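Local coordinates for protein 16 kDa salivary peptide (Culex quinquefasciatus, PDB 7KCG) that is of unknown function but adopts a beta-trefoil fold with putative sugar-binding properties, and belongs to a cysteine- and tryptophan-rich family of mosquito salivary proteins, at residues 15-23 with 116-125; 35-46 with 58-66. All blocks are in the same frame, centred on the assembly; numbering follows the deposited sequence.

Contact 1 of 2, residues 15-23 with 116-125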
loop_
_atom_site.group_PDB
_atom_site.type_symbol
_atom_site.label_atom_id
_atom_site.label_comp_id
_atom_site.label_asym_id
_atom_site.label_seq_id
_atom_site.Cartn_x
_atom_site.Cartn_y
_atom_site.Cartn_z
ATOM N N LYS A 15 7.340 -3.867 -2.186
ATOM C CA LYS A 15 8.185 -3.341 -3.250
ATOM C C LYS A 15 7.413 -3.338 -4.560
ATOM O O LYS A 15 6.808 -4.347 -4.924
ATOM C CB LYS A 15 9.460 -4.176 -3.379
ATOM C CG LYS A 15 10.375 -3.756 -4.510
ATOM C CD LYS A 15 11.609 -4.647 -4.573
ATOM N N ASN A 16 7.438 -2.217 -5.273
ATOM C CA ASN A 16 6.706 -2.116 -6.532
ATOM C C ASN A 16 7.508 -2.775 -7.635
ATOM O O ASN A 16 8.737 -2.654 -7.680
ATOM C CB ASN A 16 6.415 -0.660 -6.914
ATOM C CG ASN A 16 5.595 -0.543 -8.206
ATOM O OD1 ASN A 16 6.145 -0.424 -9.307
ATOM N ND2 ASN A 16 4.275 -0.592 -8.076
ATOM N N ARG A 17 6.810 -3.483 -8.525
ATOM C CA ARG A 17 7.520 -4.281 -9.520
ATOM C C ARG A 17 8.128 -3.411 -10.605
ATOM O O ARG A 17 9.271 -3.643 -11.013
ATOM C CB ARG A 17 6.597 -5.304 -10.163
ATOM C CG ARG A 17 7.323 -6.161 -11.180
ATOM C CD ARG A 17 6.364 -7.026 -11.957
ATOM N NE ARG A 17 6.991 -7.557 -13.162
ATOM C CZ ARG A 17 6.307 -8.028 -14.198
ATOM N NH1 ARG A 17 4.975 -8.027 -14.160
ATOM N NH2 ARG A 17 6.950 -8.498 -15.265
ATOM N N HIS A 18 7.375 -2.426 -11.100
ATOM C CA HIS A 18 7.895 -1.559 -12.152
ATOM C C HIS A 18 9.009 -0.671 -11.624
ATOM O O HIS A 18 10.116 -0.646 -12.173
ATOM C CB HIS A 18 6.786 -0.696 -12.749
ATOM C CG HIS A 18 7.295 0.349 -13.693
ATOM N ND1 HIS A 18 7.714 0.053 -14.974
ATOM C CD2 HIS A 18 7.480 1.682 -13.534
ATOM C CE1 HIS A 18 8.116 1.161 -15.569
ATOM N NE2 HIS A 18 7.988 2.163 -14.717
ATOM N N GLU A 19 8.730 0.073 -10.557
ATOM C CA GLU A 19 9.681 1.075 -10.087
ATOM C C GLU A 19 10.893 0.440 -9.416
ATOM O O GLU A 19 11.995 0.993 -9.476
ATOM C CB GLU A 19 8.970 2.039 -9.138
ATOM C CG GLU A 19 9.873 2.856 -8.232
ATOM C CD GLU A 19 10.610 3.952 -8.973
ATOM O OE1 GLU A 19 10.492 4.017 -10.207
ATOM O OE2 GLU A 19 11.318 4.744 -8.320
ATOM N N GLY A 20 10.717 -0.717 -8.789
ATOM C CA GLY A 20 11.819 -1.405 -8.152
ATOM C C GLY A 20 12.267 -0.846 -6.823
ATOM O O GLY A 20 13.380 -1.155 -6.383
ATOM N N ARG A 21 11.438 -0.041 -6.158
ATOM C CA ARG A 21 11.768 0.490 -4.844
ATOM C C ARG A 21 10.674 0.130 -3.840
ATOM O O ARG A 21 9.592 -0.337 -4.201
ATOM C CB ARG A 21 11.976 2.007 -4.907
ATOM C CG ARG A 21 13.132 2.437 -5.796
ATOM C CD ARG A 21 13.409 3.910 -5.632
ATOM N NE ARG A 21 12.385 4.747 -6.255
ATOM C CZ ARG A 21 12.054 5.963 -5.821
ATOM N NH1 ARG A 21 12.652 6.468 -4.750
ATOM N NH2 ARG A 21 11.121 6.666 -6.452
ATOM N N TYR A 22 10.977 0.356 -2.563
ATOM C CA TYR A 22 10.129 -0.071 -1.459
ATOM C C TYR A 22 9.146 1.016 -1.057
ATOM O O TYR A 22 9.509 2.193 -0.962
ATOM C CB TYR A 22 10.987 -0.460 -0.255
ATOM C CG TYR A 22 11.802 -1.699 -0.502
ATOM C CD1 TYR A 22 13.054 -1.625 -1.102
ATOM C CD2 TYR A 22 11.308 -2.951 -0.162
ATOM C CE1 TYR A 22 13.794 -2.767 -1.340
ATOM C CE2 TYR A 22 12.040 -4.084 -0.392
ATOM C CZ TYR A 22 13.281 -3.993 -0.985
ATOM O OH TYR A 22 14.007 -5.141 -1.217
ATOM N N LEU A 23 7.896 0.619 -0.822
ATOM C CA LEU A 23 6.920 1.548 -0.270
ATOM C C LEU A 23 7.392 2.015 1.098
ATOM O O LEU A 23 7.914 1.231 1.893
ATOM C CB LEU A 23 5.546 0.879 -0.158
ATOM C CG LEU A 23 4.342 1.797 0.082
ATOM C CD1 LEU A 23 4.122 2.706 -1.110
ATOM C CD2 LEU A 23 3.103 0.974 0.362
ATOM N N LEU A 116 -3.419 0.127 -5.704
ATOM C CA LEU A 116 -2.226 0.924 -5.465
ATOM C C LEU A 116 -1.326 0.888 -6.698
ATOM O O LEU A 116 -1.146 -0.162 -7.329
ATOM C CB LEU A 116 -1.491 0.368 -4.248
ATOM C CG LEU A 116 -0.672 1.267 -3.337
ATOM C CD1 LEU A 116 -1.603 2.203 -2.549
ATOM C CD2 LEU A 116 0.130 0.384 -2.389
ATOM N N PHE A 117 -0.769 2.044 -7.041
ATOM C CA PHE A 117 -0.139 2.223 -8.341
ATOM C C PHE A 117 0.950 3.275 -8.210
ATOM O O PHE A 117 0.861 4.176 -7.373
ATOM C CB PHE A 117 -1.216 2.612 -9.375
ATOM C CG PHE A 117 -0.690 3.284 -10.623
ATOM C CD1 PHE A 117 -0.463 4.659 -10.653
ATOM C CD2 PHE A 117 -0.493 2.554 -11.784
ATOM C CE1 PHE A 117 0.004 5.278 -11.804
ATOM C CE2 PHE A 117 -0.036 3.172 -12.946
ATOM C CZ PHE A 117 0.214 4.535 -12.951
ATOM N N THR A 118 1.996 3.146 -9.024
ATOM C CA THR A 118 2.952 4.236 -9.157
ATOM C C THR A 118 3.287 4.438 -10.622
ATOM O O THR A 118 3.329 3.483 -11.405
ATOM C CB THR A 118 4.243 4.003 -8.359
ATOM O OG1 THR A 118 5.046 5.195 -8.401
ATOM C CG2 THR A 118 5.044 2.842 -8.925
ATOM N N GLN A 119 3.619 5.683 -10.950
ATOM C CA GLN A 119 3.874 6.022 -12.363
ATOM C C GLN A 119 5.176 5.412 -12.851
ATOM O O GLN A 119 5.152 4.678 -13.846
ATOM C CB GLN A 119 3.935 7.536 -12.525
ATOM C CG GLN A 119 3.508 8.001 -13.907
ATOM C CD GLN A 119 2.075 7.645 -14.215
ATOM O OE1 GLN A 119 1.147 8.122 -13.570
ATOM N NE2 GLN A 119 1.884 6.809 -15.222
ATOM N N GLY A 120 6.267 5.764 -12.217
ATOM C CA GLY A 120 7.563 5.303 -12.719
ATOM C C GLY A 120 8.600 6.389 -12.584
ATOM O O GLY A 120 8.478 7.393 -13.267
ATOM N N GLY A 121 9.552 6.211 -11.673
ATOM C CA GLY A 121 10.618 7.208 -11.445
ATOM C C GLY A 121 10.086 8.340 -10.604
ATOM O O GLY A 121 10.849 9.270 -10.314
ATOM N N THR A 122 8.816 8.243 -10.223
ATOM C CA THR A 122 8.146 9.287 -9.430
ATOM C C THR A 122 8.047 8.780 -8.011
ATOM O O THR A 122 7.860 7.566 -7.851
ATOM C CB THR A 122 6.716 9.467 -9.931
ATOM O OG1 THR A 122 6.712 9.094 -11.306
ATOM C CG2 THR A 122 6.216 10.884 -9.794
ATOM N N ASP A 123 8.229 9.656 -7.038
ATOM C CA ASP A 123 8.050 9.306 -5.638
ATOM C C ASP A 123 6.594 9.420 -5.204
ATOM O O ASP A 123 6.298 9.307 -4.009
ATOM C CB ASP A 123 8.957 10.167 -4.758
ATOM C CG ASP A 123 10.375 9.622 -4.686
ATOM O OD1 ASP A 123 10.946 9.312 -5.753
ATOM O OD2 ASP A 123 10.914 9.496 -3.564
ATOM N N TRP A 124 5.683 9.630 -6.153
ATOM C CA TRP A 124 4.266 9.760 -5.869
ATOM C C TRP A 124 3.586 8.406 -6.042
ATOM O O TRP A 124 3.872 7.669 -6.997
ATOM C CB TRP A 124 3.620 10.800 -6.789
ATOM C CG TRP A 124 4.200 12.195 -6.619
ATOM C CD1 TRP A 124 4.812 12.685 -5.509
ATOM C CD2 TRP A 124 4.248 13.247 -7.603
ATOM N NE1 TRP A 124 5.229 13.982 -5.729
ATOM C CE2 TRP A 124 4.889 14.349 -7.005
ATOM C CE3 TRP A 124 3.805 13.361 -8.929
ATOM C CZ2 TRP A 124 5.097 15.562 -7.683
ATOM C CZ3 TRP A 124 4.012 14.565 -9.604
ATOM C CH2 TRP A 124 4.654 15.651 -8.975
ATOM N N VAL A 125 2.701 8.087 -5.099
ATOM C CA VAL A 125 1.899 6.865 -5.089
ATOM C C VAL A 125 0.447 7.276 -5.255
ATOM O O VAL A 125 0.033 8.350 -4.801
ATOM C CB VAL A 125 2.102 6.073 -3.781
ATOM C CG1 VAL A 125 1.311 4.743 -3.781
ATOM C CG2 VAL A 125 3.578 5.845 -3.514
#
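A polar loop-to-loop contact, in which E19 and R21 face G121 and D123, ties the connection between strands 12-16 and 22-29 to the one between strands 115-118 and 125-128. E19 OE1 accepts the backbone N-H of G121, N to OE1 2.8 Å, from above its carboxylate plane. R21 forms a salt bridge across the contact, its NH2 2.7 Å from D123 OD1. That oxygen lies near the guanidinium plane, whereas the nitrogen stands 58° out of the carboxylate plane. E19 also pairs with R21, although the position of E19 OE2 is doubtful. The 15-23 loop is shaped by an Asx motif: N16 OD1 takes the N-H of E19 on an in-plane lone pair, 2.9 Å from E19 N and nearly straight at 174°. With CG anti to the backbone N (chi1 -178°), the N16 amide abuts T118, whose CG2 is 3.5 Å from OD1. Two loops of the beta-trefoil meet here, their segments 93 residues apart at the closest ends. H18 presents its ring edge to G120, CD2 to CA 3.7 Å. Deeper in, L23 CD2 meets L116 CD2 tip to tip at 4.1 Å, and L23 crosses V125 at about a right angle, CD1 to CG2 4.0 Å.

Contact 2 of 2, residues 35-46 with 58-66; sequences RHVSFCTDPQRW and RNNKHGEEL
W46 lays the six-membered ring of its indole over the side chain of N59. The N59 CB lies 4.2 Å from the ring centroid and 28° off its normal, which identifies a CH-pi contact over the face. The amide stands almost perpendicular to the indole, with ND2 above the same ring system toward its rim. In the backbone, W46 and N59 form an antiparallel non-hydrogen-bonded pair, CA to CA 4.7 Å, with both side chains on one face of the sheet. The indole's NE1 is hydrogen-bonded to L23 O. With CG anti to the backbone N (chi1 178°), the N59 amide reaches both the indole and its own turn, where OD1 accepts the N-H of H62, N to OD1 3.0 Å, as an Asx motif that shapes the turn after strand 54-59.

The pair belongs to the 45-51/54-59 beta hairpin, one element of the beta-trefoil, and the same segments also bring strands 34-40 and 64-69 together. Beyond the W46-N59 pair, N60 N makes a weak bond to R45 O at 3.3 Å, while N60 OD1 is bonded to T47 OG1. At the far end R35 grips E64 side-on: NE to OE1 is 2.9 Å and NH2 to OE2 is 3.0 Å. Both oxygens use their syn lone pairs, and the guanidinium and carboxylate planes differ by only 10°, a geometry that would fix the rotation of both groups and keep them nearly coplanar. H62 sets ND1 over one guanidinium face, and its ring also meets that of H25. Between the two polar ends, V37 CG1 touches L66 CD1 at 3.6 Å, and W46 CZ3 lies 4.3 Å from L66 CB.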
loop_
_atom_site.group_PDB
_atom_site.type_symbol
_atom_site.label_atom_id
_atom_site.label_comp_id
_atom_site.label_asym_id
_atom_site.label_seq_id
_atom_site.Cartn_x
_atom_site.Cartn_y
_atom_site.Cartn_z
ATOM N N ARG A 35 -0.284 11.974 6.454
ATOM C CA ARG A 35 1.133 11.955 6.008
ATOM C C ARG A 35 1.213 11.277 4.644
ATOM O O ARG A 35 0.423 10.382 4.380
ATOM C CB ARG A 35 2.040 11.235 7.005
ATOM C CG ARG A 35 3.487 11.055 6.572
ATOM C CD ARG A 35 4.326 10.231 7.526
ATOM N NE ARG A 35 3.928 10.421 8.905
ATOM C CZ ARG A 35 4.352 11.408 9.679
ATOM N NH1 ARG A 35 5.204 12.299 9.206
ATOM N NH2 ARG A 35 3.924 11.499 10.922
ATOM N N HIS A 36 2.146 11.704 3.807
ATOM C CA HIS A 36 2.222 11.178 2.427
ATOM C C HIS A 36 2.971 9.855 2.382
ATOM O O HIS A 36 3.611 9.508 3.366
ATOM C CB HIS A 36 2.888 12.224 1.539
ATOM C CG HIS A 36 1.935 13.220 0.971
ATOM N ND1 HIS A 36 2.077 14.574 1.176
ATOM C CD2 HIS A 36 0.836 13.065 0.206
ATOM C CE1 HIS A 36 1.106 15.210 0.558
ATOM N NE2 HIS A 36 0.330 14.307 -0.041
ATOM N N VAL A 37 2.872 9.158 1.261
ATOM C CA VAL A 37 3.601 7.906 1.090
ATOM C C VAL A 37 4.580 8.064 -0.063
ATOM O O VAL A 37 4.346 8.828 -1.006
ATOM C CB VAL A 37 2.674 6.703 0.833
ATOM C CG1 VAL A 37 1.821 6.416 2.054
ATOM C CG2 VAL A 37 1.803 6.967 -0.377
ATOM N N SER A 38 5.680 7.325 0.017
ATOM C CA SER A 38 6.737 7.471 -0.968
ATOM C C SER A 38 7.460 6.135 -1.131
ATOM O O SER A 38 6.947 5.078 -0.744
ATOM C CB SER A 38 7.678 8.614 -0.557
ATOM O OG SER A 38 8.380 9.081 -1.685
ATOM N N PHE A 39 8.650 6.218 -1.711
ATOM C CA PHE A 39 9.472 5.015 -1.950
ATOM C C PHE A 39 10.856 5.224 -1.348
ATOM O O PHE A 39 11.228 6.363 -1.054
ATOM C CB PHE A 39 9.596 4.748 -3.445
ATOM C CG PHE A 39 8.370 4.203 -4.118
ATOM C CD1 PHE A 39 8.043 2.865 -4.006
ATOM C CD2 PHE A 39 7.563 5.024 -4.879
ATOM C CE1 PHE A 39 6.916 2.360 -4.629
ATOM C CE2 PHE A 39 6.435 4.518 -5.497
ATOM C CZ PHE A 39 6.116 3.188 -5.372
ATOM N N CYS A 40 11.574 4.129 -1.135
ATOM C CA CYS A 40 12.953 4.187 -0.592
ATOM C C CYS A 40 13.750 3.000 -1.147
ATOM O O CYS A 40 13.140 1.969 -1.420
ATOM C CB CYS A 40 12.956 4.166 0.926
ATOM S SG CYS A 40 14.365 5.025 1.674
ATOM N N THR A 41 15.069 3.142 -1.281
ATOM C CA THR A 41 15.928 2.108 -1.893
ATOM C C THR A 41 16.093 0.978 -0.894
ATOM O O THR A 41 16.084 -0.185 -1.299
ATOM C CB THR A 41 17.254 2.766 -2.304
ATOM O OG1 THR A 41 16.997 3.618 -3.419
ATOM C CG2 THR A 41 18.351 1.785 -2.654
ATOM N N ASP A 42 16.238 1.332 0.371
ATOM C CA ASP A 42 16.424 0.309 1.409
ATOM C C ASP A 42 15.050 -0.198 1.863
ATOM O O ASP A 42 14.073 0.551 1.762
ATOM N N PRO A 43 14.944 -1.448 2.341
ATOM C CA PRO A 43 13.671 -1.976 2.756
ATOM C C PRO A 43 13.014 -1.236 3.927
ATOM O O PRO A 43 13.613 -1.150 4.965
ATOM C CB PRO A 43 14.005 -3.411 3.147
ATOM C CG PRO A 43 15.238 -3.730 2.352
ATOM C CD PRO A 43 16.016 -2.437 2.399
ATOM N N GLN A 44 11.793 -0.737 3.747
ATOM C CA GLN A 44 11.055 -0.064 4.846
ATOM C C GLN A 44 9.978 -1.040 5.348
ATOM O O GLN A 44 9.338 -1.664 4.528
ATOM C CB GLN A 44 10.595 1.310 4.377
ATOM C CG GLN A 44 11.412 2.474 4.928
ATOM C CD GLN A 44 12.626 2.049 5.707
ATOM N N ARG A 45 9.781 -1.142 6.656
ATOM C CA ARG A 45 8.895 -2.170 7.244
ATOM C C ARG A 45 7.434 -1.750 7.409
ATOM O O ARG A 45 7.183 -0.580 7.695
ATOM C CB ARG A 45 9.534 -2.699 8.521
ATOM C CG ARG A 45 10.811 -3.479 8.260
ATOM C CD ARG A 45 11.859 -3.313 9.339
ATOM N NE ARG A 45 11.782 -4.371 10.331
ATOM C CZ ARG A 45 12.429 -5.524 10.250
ATOM N NH1 ARG A 45 13.211 -5.773 9.216
ATOM N NH2 ARG A 45 12.298 -6.424 11.207
ATOM N N TRP A 46 6.515 -2.659 7.110
ATOM C CA TRP A 46 5.088 -2.449 7.317
ATOM C C TRP A 46 4.536 -3.605 8.140
ATOM O O TRP A 46 5.200 -4.628 8.337
ATOM C CB TRP A 46 4.341 -2.346 5.982
ATOM C CG TRP A 46 4.815 -1.235 5.107
ATOM C CD1 TRP A 46 5.968 -1.194 4.376
ATOM C CD2 TRP A 46 4.139 -0.001 4.862
ATOM N NE1 TRP A 46 6.051 -0.007 3.692
ATOM C CE2 TRP A 46 4.944 0.749 3.982
ATOM C CE3 TRP A 46 2.929 0.545 5.302
ATOM C CZ2 TRP A 46 4.577 2.006 3.528
ATOM C CZ3 TRP A 46 2.573 1.796 4.862
ATOM C CH2 TRP A 46 3.394 2.518 3.982
ATOM N N ARG A 58 -0.244 -1.110 7.882
ATOM C CA ARG A 58 0.253 -0.060 8.804
ATOM C C ARG A 58 1.761 0.147 8.675
ATOM O O ARG A 58 2.479 -0.812 8.662
ATOM C CB ARG A 58 -0.072 -0.436 10.246
ATOM C CG ARG A 58 0.039 0.718 11.216
ATOM C CD ARG A 58 -0.395 0.312 12.590
ATOM N NE ARG A 58 -1.795 -0.006 12.716
ATOM C CZ ARG A 58 -2.711 0.833 13.126
ATOM N NH1 ARG A 58 -2.387 2.068 13.416
ATOM N NH2 ARG A 58 -3.954 0.444 13.236
ATOM N N ASN A 59 2.176 1.404 8.602
ATOM C CA ASN A 59 3.601 1.791 8.516
ATOM C C ASN A 59 4.216 1.604 9.887
ATOM O O ASN A 59 3.803 2.275 10.772
ATOM C CB ASN A 59 3.746 3.240 8.095
ATOM C CG ASN A 59 5.185 3.673 8.036
ATOM O OD1 ASN A 59 5.746 4.078 9.037
ATOM N ND2 ASN A 59 5.775 3.597 6.866
ATOM N N ASN A 60 5.169 0.687 9.988
ATOM C CA ASN A 60 5.840 0.233 11.230
ATOM C C ASN A 60 6.571 1.346 11.968
ATOM O O ASN A 60 6.588 1.325 13.173
ATOM C CB ASN A 60 6.962 -0.737 10.891
ATOM C CG ASN A 60 6.526 -2.168 11.054
ATOM O OD1 ASN A 60 5.356 -2.416 11.086
ATOM N ND2 ASN A 60 7.446 -3.099 11.180
ATOM N N LYS A 61 7.092 2.294 11.230
ATOM C CA LYS A 61 7.953 3.342 11.760
ATOM C C LYS A 61 7.125 4.357 12.535
ATOM O O LYS A 61 7.473 4.729 13.664
ATOM C CB LYS A 61 8.724 4.031 10.636
ATOM N N HIS A 62 6.009 4.792 11.952
ATOM C CA HIS A 62 5.117 5.758 12.570
ATOM C C HIS A 62 3.845 5.144 13.135
ATOM O O HIS A 62 3.113 5.836 13.855
ATOM C CB HIS A 62 4.754 6.841 11.546
ATOM C CG HIS A 62 5.910 7.708 11.161
ATOM N ND1 HIS A 62 5.993 9.036 11.522
ATOM C CD2 HIS A 62 7.034 7.436 10.457
ATOM C CE1 HIS A 62 7.118 9.546 11.053
ATOM N NE2 HIS A 62 7.768 8.596 10.403
ATOM N N GLY A 63 3.562 3.876 12.832
ATOM C CA GLY A 63 2.384 3.201 13.347
ATOM C C GLY A 63 1.086 3.628 12.708
ATOM O O GLY A 63 0.016 3.386 13.278
ATOM N N GLU A 64 1.153 4.257 11.537
ATOM C CA GLU A 64 0.007 4.877 10.892
ATOM C C GLU A 64 -0.565 3.979 9.801
ATOM O O GLU A 64 0.182 3.299 9.089
ATOM C CB GLU A 64 0.417 6.228 10.306
ATOM C CG GLU A 64 0.874 7.219 11.375
ATOM C CD GLU A 64 1.737 8.345 10.815
ATOM O OE1 GLU A 64 1.969 8.387 9.588
ATOM O OE2 GLU A 64 2.184 9.203 11.611
ATOM N N GLU A 65 -1.894 3.970 9.685
ATOM C CA GLU A 65 -2.583 3.122 8.715
ATOM C C GLU A 65 -2.531 3.720 7.320
ATOM O O GLU A 65 -2.676 4.927 7.138
ATOM C CB GLU A 65 -4.051 2.934 9.092
ATOM C CG GLU A 65 -4.328 2.020 10.244
ATOM C CD GLU A 65 -5.805 1.667 10.325
ATOM O OE1 GLU A 65 -6.633 2.575 10.589
ATOM O OE2 GLU A 65 -6.136 0.481 10.113
ATOM N N LEU A 66 -2.354 2.854 6.325
ATOM C CA LEU A 66 -2.412 3.258 4.931
ATOM C C LEU A 66 -3.864 3.313 4.471
ATOM O O LEU A 66 -4.620 2.366 4.690
ATOM C CB LEU A 66 -1.625 2.251 4.079
ATOM C CG LEU A 66 -1.497 2.610 2.610
ATOM C CD1 LEU A 66 -0.491 3.730 2.471
ATOM C CD2 LEU A 66 -1.071 1.385 1.797
#

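Both contacts are partly buried, with centres about 13 Å apart, and both reach the same antiparallel sheet, in which strands 22-29 and 34-40 are neighbours. Contact 1 brings together loops far apart in the chain: it is polar and charged at its outer side, with aliphatic packing behind. Contact 2 is local in sequence and includes a strand pair; an aromatic overlap and aliphatic packing fill its middle, while its charged pair sits at one end. Direct links join them. The backbone of Y22 bonds to that of C40, the L23-W46 bond is a second tie, and T118 packs against the F39 ring, while the F39 side chain also contacts those of N16, R21 and V125.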